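Ferredoxin-thioredoxin reductase variable chain, chloroplastic (Arabidopsis thaliana, PDB 7C2B) probably serves as the variable subunit of ferredoxin-thioredoxin reductase, the chloroplast enzyme that passes electrons from reduced ferredoxin to thioredoxins. Local coordinates at residues 36-41 against 105-110; 48-53 against 91-96; 55-60 against 98-103; 65-70 against 79-84. All blocks are in the same frame, centred on the assembly; numbering follows the deposited sequence.

Overall arrangement
Residues 36-41 carry the first strand of the five-stranded sheet, 37-40. Interaction 1 pairs them with 105-110, which carry the last, 107-109, so it closes the widest loop and encloses the other three contacts. Next come a loop at 48-53, then 55-60 with its short strand and turn. Interaction 2 ties 48-53 to the start of strand 94-102, and interaction 3 ties 55-60 to the rest of that strand. The segments of these two alternate along the chain, so the contacts cross. Interaction 4 pairs 65-70 with 79-84 and closes the shortest loop, nested inside all the others. Interaction 3 touches the other three contacts, whereas interaction 2 touches neither 1 nor 4.

Interaction 1: 36-41 against 105-110; sequences ARVRVT and DEFELI
Val-40 and Phe-107 form a non-hydrogen-bonded antiparallel pair, with their side chains on one face of the sheet. Next to it Arg-39 and Glu-108 form the hydrogen-bonded pair. Arg-39 N gives to Glu-108 O at 3.0 Å, and Glu-108 N returns a bond to Arg-39 O. The pairing joins strand 37-40, the first of the SH3-like sheet, to strand 107-109, the last. The tight side is apolar. Val-38 CG1 lies 3.5 Å from Phe-107 CD1, and this face continues onto Ile-64 of strand 61-67. Leu-109 CD2 touches both Val-38 CG1 and Ala-36 CB.

The opposite side is polar and more open. Here the Arg-39 chain bends at chi3 (-60°), and Arg-39 NH1 meets Glu-108 OE2 at 2.9 Å in a salt bridge. The oxygen is met on its anti side and lies in the guanidinium plane, while the carboxylate is turned 87° from that plane. Ile-110 CG1 lies over one face of the guanidinium, off its centre. Arg-39 NH2 has a second salt bridge, to Glu-61. A leucine in place of Arg-39 would probably leave Glu-108 and Glu-61 without their shared cation. One arginine thus probably offsets the negative charges of two carboxylates.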
loop_
_atom_site.group_PDB
_atom_site.type_symbol
_atom_site.label_atom_id
_atom_site.label_comp_id
_atom_site.label_asym_id
_atom_site.label_seq_id
_atom_site.Cartn_x
_atom_site.Cartn_y
_atom_site.Cartn_z
ATOM N N ALA B 36 14.793 22.016 -10.233
ATOM C CA ALA B 36 14.425 23.146 -9.391
ATOM C C ALA B 36 14.849 22.913 -7.948
ATOM O O ALA B 36 14.809 21.788 -7.446
ATOM C CB ALA B 36 12.917 23.392 -9.445
ATOM N N ARG B 37 15.245 23.989 -7.277
ATOM C CA ARG B 37 15.569 23.916 -5.860
ATOM C C ARG B 37 14.290 23.912 -5.030
ATOM O O ARG B 37 13.347 24.656 -5.314
ATOM C CB ARG B 37 16.463 25.089 -5.458
ATOM C CG ARG B 37 17.714 25.218 -6.324
ATOM C CD ARG B 37 18.618 26.345 -5.850
ATOM N NE ARG B 37 18.912 26.221 -4.426
ATOM C CZ ARG B 37 18.614 27.145 -3.517
ATOM N NH1 ARG B 37 18.015 28.275 -3.884
ATOM N NH2 ARG B 37 18.918 26.934 -2.241
ATOM N N VAL B 38 14.267 23.065 -3.994
ATOM C CA VAL B 38 13.088 22.857 -3.166
ATOM C C VAL B 38 13.504 22.834 -1.701
ATOM O O VAL B 38 14.651 22.534 -1.359
ATOM C CB VAL B 38 12.352 21.540 -3.513
ATOM C CG1 VAL B 38 11.777 21.595 -4.934
ATOM C CG2 VAL B 38 13.278 20.351 -3.355
ATOM N N ARG B 39 12.538 23.134 -0.834
ATOM C CA ARG B 39 12.694 23.053 0.613
ATOM C C ARG B 39 11.609 22.136 1.161
ATOM O O ARG B 39 10.440 22.263 0.783
ATOM C CB ARG B 39 12.586 24.447 1.250
ATOM C CG ARG B 39 12.746 24.483 2.768
ATOM C CD ARG B 39 12.616 25.913 3.308
ATOM N NE ARG B 39 13.635 26.803 2.752
ATOM C CZ ARG B 39 13.386 27.792 1.893
ATOM N NH1 ARG B 39 12.149 28.027 1.487
ATOM N NH2 ARG B 39 14.376 28.543 1.437
ATOM N N VAL B 40 11.984 21.222 2.058
ATOM C CA VAL B 40 10.993 20.342 2.666
ATOM C C VAL B 40 10.193 21.130 3.690
ATOM O O VAL B 40 10.762 21.809 4.555
ATOM C CB VAL B 40 11.667 19.120 3.313
ATOM C CG1 VAL B 40 10.640 18.268 4.050
ATOM C CG2 VAL B 40 12.386 18.287 2.256
ATOM N N THR B 41 8.870 21.028 3.615
ATOM C CA THR B 41 7.988 21.903 4.378
ATOM C C THR B 41 7.213 21.187 5.473
ATOM O O THR B 41 6.371 21.817 6.127
ATOM C CB THR B 41 7.007 22.603 3.433
ATOM O OG1 THR B 41 6.371 21.625 2.605
ATOM C CG2 THR B 41 7.749 23.572 2.540
ATOM N N ASP B 105 3.016 17.664 -1.836
ATOM C CA ASP B 105 2.629 18.413 -0.652
ATOM C C ASP B 105 3.675 18.365 0.459
ATOM O O ASP B 105 3.404 18.843 1.560
ATOM C CB ASP B 105 1.247 17.954 -0.144
ATOM C CG ASP B 105 1.215 16.516 0.386
ATOM O OD1 ASP B 105 2.267 15.851 0.503
ATOM O OD2 ASP B 105 0.094 16.046 0.707
ATOM N N GLU B 106 4.877 17.846 0.202
ATOM C CA GLU B 106 5.909 17.807 1.226
ATOM C C GLU B 106 6.993 18.858 1.025
ATOM O O GLU B 106 7.902 18.958 1.855
ATOM C CB GLU B 106 6.535 16.398 1.275
ATOM C CG GLU B 106 5.493 15.350 1.655
ATOM C CD GLU B 106 6.008 13.920 1.595
ATOM O OE1 GLU B 106 6.901 13.629 0.766
ATOM O OE2 GLU B 106 5.496 13.088 2.374
ATOM N N PHE B 107 6.935 19.638 -0.050
ATOM C CA PHE B 107 7.993 20.604 -0.305
ATOM C C PHE B 107 7.410 21.814 -1.022
ATOM O O PHE B 107 6.286 21.783 -1.528
ATOM C CB PHE B 107 9.146 19.982 -1.119
ATOM C CG PHE B 107 8.747 19.539 -2.504
ATOM C CD1 PHE B 107 8.809 20.419 -3.574
ATOM C CD2 PHE B 107 8.313 18.243 -2.732
ATOM C CE1 PHE B 107 8.433 20.019 -4.838
ATOM C CE2 PHE B 107 7.938 17.827 -3.997
ATOM C CZ PHE B 107 7.999 18.716 -5.055
ATOM N N GLU B 108 8.207 22.878 -1.073
ATOM C CA GLU B 108 7.884 24.084 -1.822
ATOM C C GLU B 108 9.070 24.442 -2.708
ATOM O O GLU B 108 10.228 24.178 -2.361
ATOM C CB GLU B 108 7.547 25.261 -0.872
ATOM C CG GLU B 108 8.782 25.851 -0.182
ATOM C CD GLU B 108 8.452 26.732 1.012
ATOM O OE1 GLU B 108 7.254 26.970 1.276
ATOM O OE2 GLU B 108 9.403 27.179 1.689
ATOM N N LEU B 109 8.777 25.025 -3.869
ATOM C CA LEU B 109 9.832 25.575 -4.711
ATOM C C LEU B 109 10.506 26.748 -4.010
ATOM O O LEU B 109 9.851 27.561 -3.354
ATOM C CB LEU B 109 9.263 26.033 -6.053
ATOM C CG LEU B 109 8.769 24.951 -7.012
ATOM C CD1 LEU B 109 8.259 25.581 -8.297
ATOM C CD2 LEU B 109 9.875 23.980 -7.307
ATOM N N ILE B 110 11.822 26.841 -4.157
ATOM C CA ILE B 110 12.577 27.912 -3.509
ATOM C C ILE B 110 12.603 29.174 -4.364
ATOM O O ILE B 110 12.257 30.258 -3.886
ATOM C CB ILE B 110 14.001 27.425 -3.176
ATOM C CG1 ILE B 110 13.974 26.533 -1.935
ATOM C CG2 ILE B 110 14.929 28.607 -2.943
ATOM C CD1 ILE B 110 15.322 25.974 -1.575
#

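Interaction 2: 48-53 against 91-96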
loop_
_atom_site.group_PDB
_atom_site.type_symbol
_atom_site.label_atom_id
_atom_site.label_comp_id
_atom_site.label_asym_id
_atom_site.label_seq_id
_atom_site.Cartn_x
_atom_site.Cartn_y
_atom_site.Cartn_z
ATOM N N HIS B 48 17.501 5.773 5.414
ATOM C CA HIS B 48 18.359 5.090 4.454
ATOM C C HIS B 48 19.679 5.807 4.185
ATOM O O HIS B 48 20.436 5.359 3.323
ATOM C CB HIS B 48 17.615 4.915 3.126
ATOM C CG HIS B 48 17.272 6.216 2.468
ATOM N ND1 HIS B 48 16.527 7.190 3.099
ATOM C CD2 HIS B 48 17.606 6.719 1.259
ATOM C CE1 HIS B 48 16.400 8.230 2.296
ATOM N NE2 HIS B 48 17.051 7.974 1.177
ATOM N N VAL B 49 19.969 6.913 4.866
ATOM C CA VAL B 49 21.190 7.648 4.565
ATOM C C VAL B 49 22.372 6.884 5.141
ATOM O O VAL B 49 22.341 6.444 6.296
ATOM C CB VAL B 49 21.105 9.084 5.105
ATOM C CG1 VAL B 49 22.376 9.849 4.790
ATOM C CG2 VAL B 49 19.919 9.788 4.485
ATOM N N VAL B 50 23.407 6.687 4.323
ATOM C CA VAL B 50 24.472 5.750 4.687
ATOM C C VAL B 50 25.133 6.208 5.978
ATOM O O VAL B 50 25.600 7.349 6.081
ATOM C CB VAL B 50 25.485 5.618 3.550
ATOM C CG1 VAL B 50 26.698 4.820 4.013
ATOM C CG2 VAL B 50 24.831 4.967 2.334
ATOM N N ARG B 51 25.129 5.329 6.980
ATOM C CA ARG B 51 25.772 5.542 8.272
ATOM C C ARG B 51 25.176 6.726 9.030
ATOM O O ARG B 51 25.809 7.271 9.941
ATOM C CB ARG B 51 27.294 5.702 8.113
ATOM C CG ARG B 51 28.034 4.378 7.899
ATOM C CD ARG B 51 29.561 4.558 7.869
ATOM N NE ARG B 51 30.003 5.438 6.785
ATOM C CZ ARG B 51 30.175 5.048 5.523
ATOM N NH1 ARG B 51 29.951 3.785 5.180
ATOM N NH2 ARG B 51 30.572 5.920 4.601
ATOM N N VAL B 52 23.968 7.145 8.668
ATOM C CA VAL B 52 23.217 8.108 9.469
ATOM C C VAL B 52 21.862 7.492 9.778
ATOM O O VAL B 52 20.964 7.537 8.927
ATOM C CB VAL B 52 23.042 9.445 8.742
ATOM C CG1 VAL B 52 22.685 10.547 9.741
ATOM C CG2 VAL B 52 24.283 9.764 7.955
ATOM N N PRO B 53 21.674 6.916 10.963
ATOM C CA PRO B 53 20.454 6.139 11.218
ATOM C C PRO B 53 19.154 6.900 11.000
ATOM O O PRO B 53 18.167 6.285 10.584
ATOM C CB PRO B 53 20.620 5.723 12.681
ATOM C CG PRO B 53 22.113 5.599 12.836
ATOM C CD PRO B 53 22.677 6.736 12.027
ATOM N N GLU B 91 29.105 16.200 11.103
ATOM C CA GLU B 91 30.306 16.471 11.881
ATOM C C GLU B 91 31.198 15.241 11.924
ATOM O O GLU B 91 30.743 14.138 12.241
ATOM C CB GLU B 91 29.922 16.900 13.296
ATOM C CG GLU B 91 29.203 18.238 13.367
ATOM C CD GLU B 91 30.091 19.346 13.896
ATOM O OE1 GLU B 91 31.042 19.739 13.185
ATOM O OE2 GLU B 91 29.840 19.820 15.025
ATOM N N GLY B 92 32.473 15.435 11.598
ATOM C CA GLY B 92 33.416 14.342 11.514
ATOM C C GLY B 92 33.378 13.567 10.217
ATOM O O GLY B 92 34.077 12.551 10.103
ATOM N N ARG B 93 32.592 14.013 9.235
ATOM C CA ARG B 93 32.453 13.316 7.961
ATOM C C ARG B 93 32.430 14.230 6.745
ATOM O O ARG B 93 32.827 13.788 5.663
ATOM C CB ARG B 93 31.175 12.470 7.954
ATOM C CG ARG B 93 31.411 10.986 7.790
ATOM C CD ARG B 93 30.093 10.243 7.775
ATOM N NE ARG B 93 29.723 9.836 6.425
ATOM C CZ ARG B 93 28.632 9.136 6.139
ATOM N NH1 ARG B 93 27.809 8.779 7.117
ATOM N NH2 ARG B 93 28.361 8.797 4.882
ATOM N N GLY B 94 31.984 15.475 6.869
ATOM C CA GLY B 94 31.834 16.340 5.726
ATOM C C GLY B 94 30.493 16.135 5.053
ATOM O O GLY B 94 29.568 15.543 5.617
ATOM N N PRO B 95 30.368 16.610 3.819
ATOM C CA PRO B 95 29.071 16.547 3.137
ATOM C C PRO B 95 28.706 15.119 2.755
ATOM O O PRO B 95 29.532 14.361 2.242
ATOM C CB PRO B 95 29.285 17.426 1.900
ATOM C CG PRO B 95 30.742 17.345 1.631
ATOM C CD PRO B 95 31.417 17.204 2.972
ATOM N N VAL B 96 27.452 14.753 3.017
ATOM C CA VAL B 96 26.915 13.447 2.648
ATOM C C VAL B 96 25.753 13.673 1.689
ATOM O O VAL B 96 24.756 14.307 2.051
ATOM C CB VAL B 96 26.477 12.638 3.878
ATOM C CG1 VAL B 96 25.764 11.357 3.462
ATOM C CG2 VAL B 96 27.689 12.312 4.732
#
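Residues 49-52 make a type II beta turn, closed by Val-52 N to Val-49 O at 3.0 Å, and the turn presents the carbonyl of Val-50 to Arg-93. Arg-93 NH1 bonds to Val-50 O at 2.8 Å, with an N-H...O angle of 165°. The oxygen lies in the guanidinium plane. Arg-93 NH2 adds a weak bond to the same oxygen.

The Arg-93 chain runs straight through chi2 and bends at chi3 (104°), which turns its flat end to the turn. Val-96 CG2 lies over one face of the guanidinium, toward its rim. Over the centre of the other face sits Arg-51 NE, and Arg-51 CB comes within 3.3 Å of Arg-93 NH1. Arg-93 and Gly-94 both face Ile-90, a classic beta bulge at the start of strand 94-102 in the SH3-like sheet. The two arginines cross at about a right angle, their NH2 atoms 3.6 Å apart. These like charges probably repel one another. A serine in place of Arg-93 would probably leave the Val-50 carbonyl without this donor and uncover the side of Val-96. Deeper in, Val-49 CG1 meets Val-96 CG1 at 3.9 Å. Val-52 CG2 packs 3.8 Å from Arg-93 NH1.

Interaction 3: 55-60 against 98-103; sequences VELMGM and FFTHLK. With NO3 (nitrate ion), chain J.
Leu-57 of the turn at 57-60 packs on Phe-98 and Thr-100 of strand 94-102, an outermost strand of the SH3-like sheet within this chain. The turn is a type II beta turn, closed by Met-60 N to Leu-57 O. Side chains of Leu-57 and Met-60, at the two ends of the turn, reach the strand.

Leu-57 CB starts from the backbone pointing toward the strand. CG is anti to the carbonyl carbon (chi1 -70°), and the branch there divides the work. CD1 reaches Thr-100 tip to tip, 3.6 Å from CG2 and 3.7 Å from OG1. CD2 goes to the Phe-98 ring and meets it at the edge, near the ring plane, 3.8 Å from CZ. The two side chains slide past each other in opposite directions. Thr-100 OG1 also makes a weak bond to Phe-99 O within its own strand.

The same CZ has further apolar neighbours. Val-55 CG1 is more distant, at 4.4 Å. Phe-86 of strand 82-90 also packs against the Phe-98 ring. On the other side of the strand, His-101 NE2 makes a weak bond to a nitrate ion, and its ND1 bonds an acidic side chain of another protein chain. The Met-60 chain bends at chi3 (53°) and sets its CE 4.1 Å from Phe-98 CZ.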
loop_
_atom_site.group_PDB
_atom_site.type_symbol
_atom_site.label_atom_id
_atom_site.label_comp_id
_atom_site.label_asym_id
_atom_site.label_seq_id
_atom_site.Cartn_x
_atom_site.Cartn_y
_atom_site.Cartn_z
ATOM N N VAL B 55 17.484 10.894 9.806
ATOM C CA VAL B 55 17.649 12.272 9.365
ATOM C C VAL B 55 16.276 12.922 9.329
ATOM O O VAL B 55 15.340 12.368 8.745
ATOM C CB VAL B 55 18.323 12.360 7.984
ATOM C CG1 VAL B 55 18.423 13.803 7.526
ATOM C CG2 VAL B 55 19.696 11.726 8.029
ATOM N N GLU B 56 16.156 14.089 9.957
ATOM C CA GLU B 56 14.945 14.896 9.871
ATOM C C GLU B 56 15.090 15.846 8.689
ATOM O O GLU B 56 16.030 16.648 8.643
ATOM C CB GLU B 56 14.703 15.677 11.164
ATOM C CG GLU B 56 13.585 16.744 11.039
ATOM C CD GLU B 56 12.217 16.155 10.718
ATOM O OE1 GLU B 56 11.682 15.376 11.539
ATOM O OE2 GLU B 56 11.666 16.473 9.642
ATOM N N LEU B 57 14.169 15.755 7.731
ATOM C CA LEU B 57 14.330 16.511 6.495
ATOM C C LEU B 57 13.686 17.890 6.534
ATOM O O LEU B 57 13.983 18.713 5.661
ATOM C CB LEU B 57 13.743 15.738 5.314
ATOM C CG LEU B 57 14.549 14.494 4.928
ATOM C CD1 LEU B 57 14.005 13.893 3.649
ATOM C CD2 LEU B 57 16.030 14.845 4.772
ATOM N N MET B 58 12.814 18.164 7.498
ATOM C CA MET B 58 12.073 19.423 7.451
ATOM C C MET B 58 13.030 20.604 7.460
ATOM O O MET B 58 13.944 20.677 8.288
ATOM C CB MET B 58 11.106 19.535 8.623
ATOM C CG MET B 58 10.336 20.856 8.576
ATOM S SD MET B 58 8.913 20.783 9.630
ATOM C CE MET B 58 8.126 22.352 9.212
ATOM N N GLY B 59 12.841 21.515 6.511
ATOM C CA GLY B 59 13.702 22.668 6.395
ATOM C C GLY B 59 14.937 22.466 5.548
ATOM O O GLY B 59 15.598 23.452 5.208
ATOM N N MET B 60 15.278 21.230 5.197
ATOM C CA MET B 60 16.432 20.999 4.344
ATOM C C MET B 60 16.117 21.391 2.906
ATOM O O MET B 60 14.982 21.272 2.439
ATOM C CB MET B 60 16.869 19.538 4.414
ATOM C CG MET B 60 17.425 19.190 5.779
ATOM S SD MET B 60 18.167 17.562 5.875
ATOM C CE MET B 60 19.331 17.644 4.509
ATOM N N PHE B 98 22.632 12.418 -0.665
ATOM C CA PHE B 98 21.649 11.346 -0.702
ATOM C C PHE B 98 20.416 11.814 -1.455
ATOM O O PHE B 98 20.249 12.999 -1.747
ATOM C CB PHE B 98 21.263 10.859 0.710
ATOM C CG PHE B 98 20.568 11.898 1.564
ATOM C CD1 PHE B 98 21.304 12.809 2.307
ATOM C CD2 PHE B 98 19.177 11.943 1.647
ATOM C CE1 PHE B 98 20.678 13.761 3.104
ATOM C CE2 PHE B 98 18.543 12.895 2.436
ATOM C CZ PHE B 98 19.296 13.799 3.175
ATOM N N PHE B 99 19.557 10.855 -1.770
ATOM C CA PHE B 99 18.286 11.113 -2.424
ATOM C C PHE B 99 17.155 10.686 -1.506
ATOM O O PHE B 99 17.303 9.761 -0.702
ATOM C CB PHE B 99 18.191 10.362 -3.759
ATOM C CG PHE B 99 19.343 10.643 -4.682
ATOM C CD1 PHE B 99 19.378 11.814 -5.432
ATOM C CD2 PHE B 99 20.404 9.756 -4.777
ATOM C CE1 PHE B 99 20.443 12.087 -6.272
ATOM C CE2 PHE B 99 21.484 10.028 -5.615
ATOM C CZ PHE B 99 21.500 11.196 -6.364
ATOM N N THR B 100 16.026 11.380 -1.628
ATOM C CA THR B 100 14.807 11.034 -0.917
ATOM C C THR B 100 13.647 11.260 -1.874
ATOM O O THR B 100 13.637 12.244 -2.616
ATOM C CB THR B 100 14.622 11.877 0.363
ATOM O OG1 THR B 100 15.610 11.513 1.341
ATOM C CG2 THR B 100 13.242 11.657 0.960
ATOM N N HIS B 101 12.689 10.339 -1.874
ATOM C CA HIS B 101 11.484 10.476 -2.686
ATOM C C HIS B 101 10.424 11.272 -1.934
ATOM O O HIS B 101 10.125 10.973 -0.771
ATOM C CB HIS B 101 10.949 9.093 -3.055
ATOM C CG HIS B 101 11.779 8.377 -4.074
ATOM N ND1 HIS B 101 12.920 7.665 -3.753
ATOM C CD2 HIS B 101 11.617 8.247 -5.411
ATOM C CE1 HIS B 101 13.422 7.132 -4.852
ATOM N NE2 HIS B 101 12.652 7.473 -5.872
ATOM N N LEU B 102 9.852 12.282 -2.603
ATOM C CA LEU B 102 8.839 13.148 -2.007
ATOM C C LEU B 102 7.610 13.220 -2.908
ATOM O O LEU B 102 7.672 12.954 -4.113
ATOM C CB LEU B 102 9.355 14.584 -1.785
ATOM C CG LEU B 102 10.641 14.800 -0.997
ATOM C CD1 LEU B 102 10.876 16.307 -0.828
ATOM C CD2 LEU B 102 10.501 14.130 0.342
ATOM N N LYS B 103 6.486 13.586 -2.307
ATOM C CA LYS B 103 5.317 13.993 -3.075
ATOM C C LYS B 103 5.115 15.493 -2.923
ATOM O O LYS B 103 5.734 16.147 -2.077
ATOM C CB LYS B 103 4.062 13.215 -2.652
ATOM C CG LYS B 103 3.749 13.221 -1.168
ATOM C CD LYS B 103 2.551 12.313 -0.914
ATOM C CE LYS B 103 2.352 12.040 0.558
ATOM N NZ LYS B 103 2.029 13.289 1.275
HETATM N N NO3 J . 12.235 4.561 -7.530
HETATM O O1 NO3 J . 11.608 3.461 -7.611
HETATM O O2 NO3 J . 13.382 4.598 -6.985
HETATM O O3 NO3 J . 11.715 5.618 -7.996
#

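Interaction 4: 65-70 against 79-84; sequences KDYVVL and NLPFKV. With NO3 (nitrate ion), chain E; NO3 (nitrate ion), chain K.
Tyr-67 and Phe-82 face each other as a non-hydrogen-bonded antiparallel pair. The backbone hydrogen bonds fall on either side of this pair. Lys-83 N gives to Asp-66 O at 2.8 Å, and Val-68 N gives to Pro-81 O at 3.2 Å. In the Asp-66/Lys-83 pair, Lys-83 O takes two bonds, from Lys-65 N at 2.6 Å and from Asp-66 N at 3.1 Å. Lys-65 and Asp-66 therefore both face Lys-83, a classic beta bulge.

The aromatic contact is edge-to-face. The Tyr-67 edge points to the Phe-82 face, with planes at 52° and centroids 4.8 Å apart. Tyr-67 CD1 stands over the centre of that face. Tyr-67 leaves the backbone with CG anti to its N (chi1 178°), which carries the ring across to its partner.

The apolar contacts centre on Pro-81. Its CB lies 3.5 Å from Tyr-67 CE1, the two side chains running side by side. Val-69 CG1 packs on the same CB at 3.8 Å.

Before Pro-81, Asn-79 holds nitrate rather than residues 65-70. Asn-79 ND2 bonds O1 of one nitrate ion at 3.0 Å and, more weakly, a second ion. Both ions probably come from the crystallisation liquor.

Strand 82-90 lies between strands 61-67 and 94-102 in the sheet. Helix 25-31 packs on the aromatic pair through Ala-30, and its Asp-27 accepts a bond from Tyr-67 OH.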
loop_
_atom_site.group_PDB
_atom_site.type_symbol
_atom_site.label_atom_id
_atom_site.label_comp_id
_atom_site.label_asym_id
_atom_site.label_seq_id
_atom_site.Cartn_x
_atom_site.Cartn_y
_atom_site.Cartn_z
ATOM N N LYS B 65 15.877 15.887 -8.610
ATOM C CA LYS B 65 16.726 15.105 -9.497
ATOM C C LYS B 65 15.919 14.473 -10.617
ATOM O O LYS B 65 16.370 14.425 -11.767
ATOM C CB LYS B 65 17.443 14.023 -8.687
ATOM C CG LYS B 65 18.517 13.248 -9.451
ATOM C CD LYS B 65 19.806 14.063 -9.530
ATOM C CE LYS B 65 20.914 13.278 -10.231
ATOM N NZ LYS B 65 22.182 14.051 -10.297
ATOM N N ASP B 66 14.732 13.972 -10.297
ATOM C CA ASP B 66 13.912 13.305 -11.290
ATOM C C ASP B 66 12.464 13.372 -10.851
ATOM O O ASP B 66 12.155 13.561 -9.670
ATOM C CB ASP B 66 14.332 11.844 -11.500
ATOM C CG ASP B 66 14.118 11.376 -12.936
ATOM O OD1 ASP B 66 13.422 12.084 -13.699
ATOM O OD2 ASP B 66 14.657 10.309 -13.307
ATOM N N TYR B 67 11.586 13.234 -11.833
ATOM C CA TYR B 67 10.171 12.984 -11.614
ATOM C C TYR B 67 9.822 11.777 -12.458
ATOM O O TYR B 67 9.913 11.832 -13.687
ATOM C CB TYR B 67 9.329 14.188 -12.023
ATOM C CG TYR B 67 7.846 13.984 -11.870
ATOM C CD1 TYR B 67 7.235 14.132 -10.629
ATOM C CD2 TYR B 67 7.050 13.678 -12.966
ATOM C CE1 TYR B 67 5.862 13.969 -10.480
ATOM C CE2 TYR B 67 5.679 13.513 -12.835
ATOM C CZ TYR B 67 5.088 13.662 -11.590
ATOM O OH TYR B 67 3.724 13.503 -11.461
ATOM N N VAL B 68 9.461 10.677 -11.824
ATOM C CA VAL B 68 9.264 9.443 -12.568
ATOM C C VAL B 68 7.857 8.941 -12.296
ATOM O O VAL B 68 7.551 8.482 -11.190
ATOM C CB VAL B 68 10.321 8.387 -12.228
ATOM C CG1 VAL B 68 10.086 7.135 -13.054
ATOM C CG2 VAL B 68 11.718 8.935 -12.515
ATOM N N VAL B 69 6.989 9.057 -13.298
ATOM C CA VAL B 69 5.694 8.398 -13.291
ATOM C C VAL B 69 5.500 7.537 -14.521
ATOM O O VAL B 69 4.438 6.933 -14.679
ATOM C CB VAL B 69 4.536 9.411 -13.154
ATOM C CG1 VAL B 69 4.657 10.176 -11.846
ATOM C CG2 VAL B 69 4.526 10.375 -14.341
ATOM N N LEU B 70 6.482 7.494 -15.413
ATOM C CA LEU B 70 6.466 6.631 -16.584
ATOM C C LEU B 70 7.664 5.699 -16.533
ATOM O O LEU B 70 8.720 6.050 -16.000
ATOM C CB LEU B 70 6.540 7.422 -17.888
ATOM C CG LEU B 70 5.478 8.446 -18.259
ATOM C CD1 LEU B 70 5.791 8.960 -19.655
ATOM C CD2 LEU B 70 4.083 7.837 -18.205
ATOM N N ASN B 79 4.022 6.609 -5.528
ATOM C CA ASN B 79 3.290 7.683 -4.866
ATOM C C ASN B 79 4.189 8.733 -4.215
ATOM O O ASN B 79 3.674 9.681 -3.611
ATOM C CB ASN B 79 2.293 7.116 -3.836
ATOM C CG ASN B 79 2.961 6.421 -2.658
ATOM O OD1 ASN B 79 4.189 6.319 -2.565
ATOM N ND2 ASN B 79 2.133 5.934 -1.735
ATOM N N LEU B 80 5.507 8.603 -4.332
ATOM C CA LEU B 80 6.458 9.654 -3.972
ATOM C C LEU B 80 7.289 9.952 -5.222
ATOM O O LEU B 80 8.455 9.549 -5.322
ATOM C CB LEU B 80 7.342 9.235 -2.794
ATOM C CG LEU B 80 6.602 8.837 -1.505
ATOM C CD1 LEU B 80 7.542 8.172 -0.486
ATOM C CD2 LEU B 80 5.872 10.037 -0.873
ATOM N N PRO B 81 6.710 10.638 -6.215
ATOM C CA PRO B 81 7.337 10.650 -7.550
ATOM C C PRO B 81 8.528 11.577 -7.723
ATOM O O PRO B 81 9.261 11.402 -8.706
ATOM C CB PRO B 81 6.187 11.085 -8.476
ATOM C CG PRO B 81 5.303 11.854 -7.625
ATOM C CD PRO B 81 5.363 11.232 -6.242
ATOM N N PHE B 82 8.755 12.540 -6.831
ATOM C CA PHE B 82 9.877 13.467 -6.951
ATOM C C PHE B 82 11.105 12.896 -6.253
ATOM O O PHE B 82 11.123 12.762 -5.027
ATOM C CB PHE B 82 9.530 14.824 -6.341
ATOM C CG PHE B 82 8.471 15.585 -7.100
ATOM C CD1 PHE B 82 8.822 16.436 -8.141
ATOM C CD2 PHE B 82 7.131 15.481 -6.749
ATOM C CE1 PHE B 82 7.853 17.151 -8.837
ATOM C CE2 PHE B 82 6.148 16.204 -7.441
ATOM C CZ PHE B 82 6.512 17.038 -8.487
ATOM N N LYS B 83 12.143 12.591 -7.023
ATOM C CA LYS B 83 13.408 12.168 -6.440
ATOM C C LYS B 83 14.242 13.422 -6.215
ATOM O O LYS B 83 14.562 14.130 -7.172
ATOM C CB LYS B 83 14.122 11.168 -7.346
ATOM C CG LYS B 83 15.338 10.485 -6.707
ATOM C CD LYS B 83 16.031 9.584 -7.724
ATOM C CE LYS B 83 17.479 9.316 -7.365
ATOM N NZ LYS B 83 18.053 8.287 -8.292
ATOM N N VAL B 84 14.560 13.718 -4.955
ATOM C CA VAL B 84 15.201 14.974 -4.583
ATOM C C VAL B 84 16.595 14.681 -4.048
ATOM O O VAL B 84 16.769 13.800 -3.196
ATOM C CB VAL B 84 14.366 15.743 -3.545
ATOM C CG1 VAL B 84 15.023 17.069 -3.211
ATOM C CG2 VAL B 84 12.960 15.956 -4.070
HETATM N N NO3 E . -1.503 6.060 -3.339
HETATM O O1 NO3 E . -0.830 5.856 -2.284
HETATM O O2 NO3 E . -0.932 6.110 -4.472
HETATM O O3 NO3 E . -2.755 6.219 -3.258
HETATM N N NO3 K . 3.814 7.158 1.234
HETATM O O1 NO3 K . 4.584 7.200 2.244
HETATM O O2 NO3 K . 4.007 6.238 0.373
HETATM O O3 NO3 K . 2.879 8.027 1.094
#